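Local atomic coordinates of galacto-N-biose/lacto-N-biose I transporter substrate-binding protein (Bifidobacterium longum, PDB entry 2Z8F), a protein that binds the disaccharides galacto-N-biose and lacto-N-biose I, accommodates lacto-N-tetraose as well, and presumably hands its sugars to an ABC transporter for uptake. Residues E140-L144 with G145-I149; L115-G119 with G120-G124; T67-S71 with G72-D76. One frame throughout, in Å; residues are numbered along the deposited sequence.

Interaction 1: E140-L144 with G145-I149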
loop_
_atom_site.group_PDB
_atom_site.type_symbol
_atom_site.label_atom_id
_atom_site.label_comp_id
_atom_site.label_asym_id
_atom_site.label_seq_id
_atom_site.Cartn_x
_atom_site.Cartn_y
_atom_site.Cartn_z
ATOM N N GLU A 140 -8.727 25.181 4.936
ATOM C CA GLU A 140 -8.153 25.817 3.748
ATOM C C GLU A 140 -9.112 25.701 2.555
ATOM O O GLU A 140 -9.185 26.610 1.728
ATOM C CB GLU A 140 -6.781 25.240 3.407
ATOM C CG GLU A 140 -5.722 25.435 4.517
ATOM C CD GLU A 140 -5.176 26.863 4.641
ATOM O OE1 GLU A 140 -5.566 27.770 3.865
ATOM O OE2 GLU A 140 -4.321 27.071 5.541
ATOM N N PHE A 141 -9.841 24.590 2.469
ATOM C CA PHE A 141 -10.883 24.457 1.448
ATOM C C PHE A 141 -11.910 25.565 1.613
ATOM O O PHE A 141 -12.336 26.173 0.638
ATOM C CB PHE A 141 -11.579 23.081 1.500
ATOM C CG PHE A 141 -10.932 22.031 0.621
ATOM C CD1 PHE A 141 -9.561 21.798 0.682
ATOM C CD2 PHE A 141 -11.699 21.248 -0.243
ATOM C CE1 PHE A 141 -8.945 20.839 -0.113
ATOM C CE2 PHE A 141 -11.080 20.272 -1.064
ATOM C CZ PHE A 141 -9.704 20.060 -0.985
ATOM N N GLU A 142 -12.321 25.801 2.857
ATOM C CA GLU A 142 -13.330 26.826 3.158
ATOM C C GLU A 142 -12.850 28.218 2.757
ATOM O O GLU A 142 -13.600 28.973 2.147
ATOM C CB GLU A 142 -13.740 26.767 4.629
ATOM C CG GLU A 142 -14.425 25.433 5.015
ATOM C CD GLU A 142 -15.858 25.290 4.487
ATOM O OE1 GLU A 142 -16.514 26.342 4.256
ATOM O OE2 GLU A 142 -16.321 24.123 4.326
ATOM N N LYS A 143 -11.592 28.520 3.050
ATOM C CA LYS A 143 -11.002 29.813 2.689
ATOM C C LYS A 143 -11.023 30.055 1.173
ATOM O O LYS A 143 -11.078 31.208 0.726
ATOM C CB LYS A 143 -9.585 29.942 3.249
ATOM C CG LYS A 143 -9.573 30.143 4.761
ATOM C CD LYS A 143 -8.182 30.046 5.395
ATOM C CE LYS A 143 -8.285 30.208 6.924
ATOM N NZ LYS A 143 -7.040 29.846 7.671
ATOM N N LEU A 144 -10.995 28.965 0.398
ATOM C CA LEU A 144 -10.988 29.046 -1.060
ATOM C C LEU A 144 -12.391 28.956 -1.643
ATOM O O LEU A 144 -12.574 29.044 -2.855
ATOM C CB LEU A 144 -10.113 27.941 -1.670
ATOM C CG LEU A 144 -8.600 28.036 -1.489
ATOM C CD1 LEU A 144 -7.962 26.685 -1.758
ATOM C CD2 LEU A 144 -7.970 29.123 -2.386
ATOM N N GLY A 145 -13.378 28.759 -0.777
ATOM C CA GLY A 145 -14.767 28.708 -1.214
ATOM C C GLY A 145 -15.188 27.338 -1.695
ATOM O O GLY A 145 -16.279 27.179 -2.253
ATOM N N ILE A 146 -14.328 26.342 -1.474
ATOM C CA ILE A 146 -14.632 24.947 -1.829
ATOM C C ILE A 146 -15.383 24.307 -0.661
ATOM O O ILE A 146 -14.777 23.831 0.304
ATOM C CB ILE A 146 -13.359 24.128 -2.198
ATOM C CG1 ILE A 146 -12.506 24.853 -3.247
ATOM C CG2 ILE A 146 -13.745 22.734 -2.697
ATOM C CD1 ILE A 146 -11.059 24.324 -3.349
ATOM N N THR A 147 -16.710 24.319 -0.741
ATOM C CA THR A 147 -17.542 23.949 0.408
ATOM C C THR A 147 -18.039 22.503 0.378
ATOM O O THR A 147 -18.768 22.064 1.270
ATOM C CB THR A 147 -18.741 24.907 0.556
ATOM O OG1 THR A 147 -19.533 24.845 -0.630
ATOM C CG2 THR A 147 -18.258 26.354 0.768
ATOM N N GLU A 148 -17.635 21.754 -0.642
ATOM C CA GLU A 148 -17.939 20.328 -0.715
ATOM C C GLU A 148 -16.747 19.708 -1.421
ATOM O O GLU A 148 -16.123 20.384 -2.246
ATOM C CB GLU A 148 -19.192 20.097 -1.572
ATOM C CG GLU A 148 -18.820 19.672 -2.984
ATOM C CD GLU A 148 -19.936 19.730 -3.995
ATOM O OE1 GLU A 148 -19.867 20.636 -4.858
ATOM O OE2 GLU A 148 -20.847 18.867 -3.956
ATOM N N ILE A 149 -16.439 18.443 -1.141
ATOM C CA ILE A 149 -15.487 17.704 -1.974
ATOM C C ILE A 149 -16.124 17.488 -3.361
ATOM O O ILE A 149 -17.157 16.834 -3.468
ATOM C CB ILE A 149 -15.082 16.360 -1.320
ATOM C CG1 ILE A 149 -14.372 16.586 0.026
ATOM C CG2 ILE A 149 -14.177 15.514 -2.242
ATOM C CD1 ILE A 149 -13.201 17.506 -0.026
HETATM O O HOH W 1 -18.841 23.283 3.706
#
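Phe141 and Glu142, in the last turn of the helix, accept backbone bonds from Ile146 and Gly145. Ile146 N donates to Phe141 O at 2.9 Å, somewhat tilted from the carbonyl plane, and Gly145 N reaches Glu142 O at 2.9 Å from well above that carbonyl's plane. Together with the positive phi of Gly145 (85°) they form a Schellman motif. Glycine suits this place because a CB would be jammed against Leu144 O.

The apolar contacts follow the same reversal. Ile146 uses both branches: with CG1 anti to the carbonyl carbon (chi1 -51°), CD1 is carried over one face of the Phe141 ring and to 4.1 Å from Leu144 CB, while CG2, opposite the backbone N, approaches Phe141 CD2 at 3.5 Å. Such a pairing of apolar side chains at the two ends of the motif's longer bond is classic for a Schellman cap. Further on, Ile149 bends at chi2 (-54°) and brings CD1 to 3.6 Å from Phe141 CE2, its chain crossing the phenylalanine at about a right angle.

On the polar side a water bridges the turn, donating to Glu142 OE2 at 2.7 Å and to Thr147 O at 2.7 Å. The acidic chain, itself bent, thus serves the backbone of the loop, and its other oxygen merely passes the Thr147 methyl.

Behind this turn, Phe141 and Ile149 both rest on Tyr134 and Tyr136 of strand 132-137. Leu144 faces Ala166 and Ile245, so the turn ending helix 138-143 is seated against that strand and the adjoining loops before helix 153-165 begins.

Interaction 2: L115-G119 with G120-G124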
loop_
_atom_site.group_PDB
_atom_site.type_symbol
_atom_site.label_atom_id
_atom_site.label_comp_id
_atom_site.label_asym_id
_atom_site.label_seq_id
_atom_site.Cartn_x
_atom_site.Cartn_y
_atom_site.Cartn_z
ATOM N N LEU A 115 -5.396 -13.381 -0.482
ATOM C CA LEU A 115 -4.208 -12.789 -1.094
ATOM C C LEU A 115 -2.886 -13.372 -0.599
ATOM O O LEU A 115 -1.827 -13.006 -1.103
ATOM C CB LEU A 115 -4.196 -11.265 -0.906
ATOM C CG LEU A 115 -5.450 -10.531 -1.385
ATOM C CD1 LEU A 115 -5.298 -9.036 -1.163
ATOM C CD2 LEU A 115 -5.769 -10.816 -2.851
ATOM N N VAL A 116 -2.946 -14.281 0.366
ATOM C CA VAL A 116 -1.756 -15.063 0.720
ATOM C C VAL A 116 -1.699 -16.405 0.008
ATOM O O VAL A 116 -0.823 -17.223 0.263
ATOM C CB VAL A 116 -1.554 -15.215 2.273
ATOM C CG1 VAL A 116 -1.606 -13.863 2.916
ATOM C CG2 VAL A 116 -2.596 -16.160 2.896
ATOM N N GLN A 117 -2.616 -16.621 -0.936
ATOM C CA GLN A 117 -2.719 -17.918 -1.583
ATOM C C GLN A 117 -2.244 -17.859 -3.031
ATOM O O GLN A 117 -2.388 -16.826 -3.690
ATOM C CB GLN A 117 -4.157 -18.419 -1.520
ATOM C CG GLN A 117 -4.616 -18.750 -0.112
ATOM C CD GLN A 117 -6.054 -19.189 -0.061
ATOM O OE1 GLN A 117 -6.963 -18.408 -0.329
ATOM N NE2 GLN A 117 -6.272 -20.442 0.288
ATOM N N VAL A 118 -1.626 -18.949 -3.482
ATOM C CA VAL A 118 -1.334 -19.155 -4.909
ATOM C C VAL A 118 -1.715 -20.580 -5.206
ATOM O O VAL A 118 -1.183 -21.511 -4.595
ATOM C CB VAL A 118 0.150 -18.934 -5.278
ATOM C CG1 VAL A 118 0.367 -19.223 -6.770
ATOM C CG2 VAL A 118 0.619 -17.522 -4.936
ATOM N N GLY A 119 -2.663 -20.748 -6.131
ATOM C CA GLY A 119 -3.135 -22.073 -6.513
ATOM C C GLY A 119 -3.735 -22.850 -5.354
ATOM O O GLY A 119 -3.565 -24.064 -5.265
ATOM N N GLY A 120 -4.442 -22.141 -4.477
ATOM C CA GLY A 120 -5.116 -22.742 -3.337
ATOM C C GLY A 120 -4.144 -23.195 -2.267
ATOM O O GLY A 120 -4.505 -23.967 -1.374
ATOM N N LYS A 121 -2.897 -22.748 -2.374
ATOM C CA LYS A 121 -1.916 -22.981 -1.305
ATOM C C LYS A 121 -1.600 -21.656 -0.621
ATOM O O LYS A 121 -1.501 -20.628 -1.283
ATOM C CB LYS A 121 -0.648 -23.623 -1.852
ATOM C CG LYS A 121 -0.862 -25.059 -2.307
ATOM C CD LYS A 121 0.344 -25.592 -3.062
ATOM C CE LYS A 121 0.179 -27.079 -3.373
ATOM N NZ LYS A 121 1.297 -27.623 -4.213
ATOM N N ALA A 122 -1.445 -21.687 0.704
ATOM C CA ALA A 122 -1.180 -20.467 1.473
ATOM C C ALA A 122 0.294 -20.355 1.830
ATOM O O ALA A 122 0.961 -21.370 2.092
ATOM C CB ALA A 122 -2.047 -20.411 2.739
ATOM N N TYR A 123 0.789 -19.118 1.836
ATOM C CA TYR A 123 2.227 -18.873 1.997
ATOM C C TYR A 123 2.546 -17.957 3.159
ATOM O O TYR A 123 3.696 -17.547 3.331
ATOM C CB TYR A 123 2.865 -18.401 0.671
ATOM C CG TYR A 123 2.802 -19.503 -0.357
ATOM C CD1 TYR A 123 3.780 -20.505 -0.390
ATOM C CD2 TYR A 123 1.733 -19.582 -1.260
ATOM C CE1 TYR A 123 3.709 -21.549 -1.323
ATOM C CE2 TYR A 123 1.655 -20.629 -2.188
ATOM C CZ TYR A 123 2.641 -21.596 -2.209
ATOM O OH TYR A 123 2.575 -22.634 -3.109
ATOM N N GLY A 124 1.531 -17.687 3.972
ATOM C CA GLY A 124 1.699 -16.877 5.197
ATOM C C GLY A 124 0.367 -16.394 5.729
ATOM O O GLY A 124 -0.666 -17.078 5.587
HETATM O O HOH W 2 1.061 -23.077 -5.331
#
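Gly120 follows Gly119 at the head of a type I' turn from Val118 to Lys121. Both glycines have positive phi, and a CB on Gly120 would collide with Gly119 O, so glycine suits both places. Lys121 closes the turn: its N donates to Val118 O at 3.1 Å from above the carbonyl plane, while its O receives Val118 N at 2.8 Å, in the carbonyl plane. The same oxygen takes a CA-H contact from Gln117 CA at 3.0 Å. Ala122 forms the non-hydrogen-bonded pair with Gln117, its CB 4.2 Å from Gln117 CG; a small residue suits this buried place, where it also meets Ala101 of helix 98-104.

Tyr123 N donates to Val116 O at 2.9 Å. With CG anti to the carbonyl carbon (chi1 -66°), the ring swings back along the first strand, CE2 lying 3.8 Å from Val118 CB and Val118 O near the ring plane at its edge. Water 2 donates to Val118 O at 2.8 Å and also bonds Tyr123 OH. A phenylalanine here would probably leave that water without its second anchor. Val116 CG2 lies 3.4 Å from Gly124 O, a carbonyl that, like Gly124 N, is buried without a hydrogen-bond partner. The whole is a beta hairpin with a two-residue type I' turn, its strand 117-118 edging the mixed sheet of a solute-binding-protein fold.

Interaction 3: T67-S71 with G72-D76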
loop_
_atom_site.group_PDB
_atom_site.type_symbol
_atom_site.label_atom_id
_atom_site.label_comp_id
_atom_site.label_asym_id
_atom_site.label_seq_id
_atom_site.Cartn_x
_atom_site.Cartn_y
_atom_site.Cartn_z
ATOM N N THR A 67 18.368 -12.769 -2.465
ATOM C CA THR A 67 19.791 -12.989 -2.179
ATOM C C THR A 67 19.984 -13.891 -0.965
ATOM O O THR A 67 20.765 -14.859 -1.008
ATOM C CB THR A 67 20.490 -11.634 -1.932
ATOM O OG1 THR A 67 20.396 -10.830 -3.117
ATOM C CG2 THR A 67 21.960 -11.835 -1.593
ATOM N N ASP A 68 19.264 -13.577 0.110
ATOM C CA ASP A 68 19.399 -14.308 1.367
ATOM C C ASP A 68 18.843 -15.734 1.319
ATOM O O ASP A 68 19.430 -16.642 1.917
ATOM C CB ASP A 68 18.784 -13.517 2.525
ATOM C CG ASP A 68 19.579 -12.257 2.881
ATOM O OD1 ASP A 68 20.686 -12.033 2.344
ATOM O OD2 ASP A 68 19.082 -11.471 3.700
ATOM N N VAL A 69 17.737 -15.950 0.608
ATOM C CA VAL A 69 17.223 -17.316 0.435
ATOM C C VAL A 69 18.292 -18.193 -0.238
ATOM O O VAL A 69 18.585 -19.299 0.234
ATOM C CB VAL A 69 15.880 -17.355 -0.352
ATOM C CG1 VAL A 69 15.522 -18.768 -0.759
ATOM C CG2 VAL A 69 14.751 -16.775 0.503
ATOM N N LYS A 70 18.899 -17.668 -1.306
ATOM C CA LYS A 70 19.957 -18.375 -2.042
ATOM C C LYS A 70 21.180 -18.644 -1.167
ATOM O O LYS A 70 21.761 -19.724 -1.238
ATOM C CB LYS A 70 20.354 -17.613 -3.323
ATOM C CG LYS A 70 21.293 -18.374 -4.299
ATOM C CD LYS A 70 20.882 -19.848 -4.480
ATOM C CE LYS A 70 21.376 -20.444 -5.793
ATOM N NZ LYS A 70 20.364 -20.281 -6.885
ATOM N N SER A 71 21.558 -17.682 -0.328
ATOM C CA SER A 71 22.750 -17.838 0.507
ATOM C C SER A 71 22.505 -18.646 1.789
ATOM O O SER A 71 23.460 -18.998 2.497
ATOM C CB SER A 71 23.350 -16.473 0.843
ATOM O OG SER A 71 22.622 -15.836 1.870
ATOM N N GLY A 72 21.234 -18.934 2.082
ATOM C CA GLY A 72 20.846 -19.588 3.337
ATOM C C GLY A 72 20.892 -18.677 4.562
ATOM O O GLY A 72 21.055 -19.155 5.691
ATOM N N GLU A 73 20.738 -17.370 4.352
ATOM C CA GLU A 73 20.777 -16.393 5.444
ATOM C C GLU A 73 19.406 -15.714 5.656
ATOM O O GLU A 73 19.281 -14.730 6.394
ATOM C CB GLU A 73 21.851 -15.345 5.159
ATOM C CG GLU A 73 22.760 -15.054 6.348
ATOM C CD GLU A 73 23.658 -13.840 6.121
ATOM O OE1 GLU A 73 23.612 -13.243 5.008
ATOM O OE2 GLU A 73 24.402 -13.482 7.068
ATOM N N ALA A 74 18.379 -16.270 5.032
ATOM C CA ALA A 74 17.058 -15.651 5.033
ATOM C C ALA A 74 16.363 -15.789 6.389
ATOM O O ALA A 74 16.630 -16.744 7.120
ATOM C CB ALA A 74 16.201 -16.273 3.949
ATOM N N PRO A 75 15.455 -14.848 6.720
ATOM C CA PRO A 75 14.681 -15.025 7.944
ATOM C C PRO A 75 13.584 -16.072 7.763
ATOM O O PRO A 75 13.288 -16.468 6.634
ATOM C CB PRO A 75 14.043 -13.653 8.146
ATOM C CG PRO A 75 13.854 -13.119 6.734
ATOM C CD PRO A 75 15.100 -13.593 6.014
ATOM N N ASP A 76 12.972 -16.509 8.855
ATOM C CA ASP A 76 11.807 -17.411 8.754
ATOM C C ASP A 76 10.587 -16.715 8.167
ATOM O O ASP A 76 9.868 -17.312 7.347
ATOM C CB ASP A 76 11.462 -17.967 10.139
ATOM C CG ASP A 76 12.598 -18.764 10.714
ATOM O OD1 ASP A 76 12.749 -19.938 10.318
ATOM O OD2 ASP A 76 13.368 -18.187 11.533
#
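Asp68 O takes the bond from Glu73 N at 2.9 Å with an N-H...O angle of 151°, the stronger tie between the last helical turn and the chain beyond it. Ser71 OG donates to the same oxygen at 3.3 Å, arriving from the opposite face of its plane, so two donors grip this carbonyl. Serine can do this because its OG sits between the backbone N and carbonyl carbon (chi1 78°), folding the hydroxyl back over the helix. Gly72 N reaches Val69 O at 3.3 Å from above the carbonyl plane. These backbone bonds and the positive phi of Gly72 complete a Schellman motif, and glycine accepts that angle without strain, where a CB would press on Ser71 O.

Farther out, Asp68 OD1 and Glu73 OE1 stand 4.1 Å apart with their carboxylate planes steeply turned. Their like charges are probably eased by Lys64, one turn earlier, which forms a salt bridge with Asp68 OD2.

An apolar contact finishes the cap. The methyl of Ala74 points at the helix, CB lying 3.8 Å from Val69 CG2 and 3.7 Å from Val69 N, a closeness that favours a small side chain. Beyond, Ala74 and Pro75 lean on Leu295, and Pro75 touches Thr19 and Met21 of strand 16-22. The turn thus carries the chain from the end of helix 61-71 to the start of strand 77-81.

Interactions 1 and 3 solve the same problem, ending a helix with a Schellman glycine, but at opposite sides of the chain's centre, with their own centres about 53 Å apart. The first pairs phenylalanine with isoleucine across the motif; the second puts two acids there and moves the apolar contact one residue on. Interaction 2 lies close to interaction 3, about 7 Å between nearest atoms, and its strands belong to the mixed sheet that the chain leaving interaction 3 enters as strand 77-81. It stands about 26 Å from interaction 1 by nearest atoms. In interaction 2 the Val116 side chain is about 12 Å from a bound galactose, set back from the sugar.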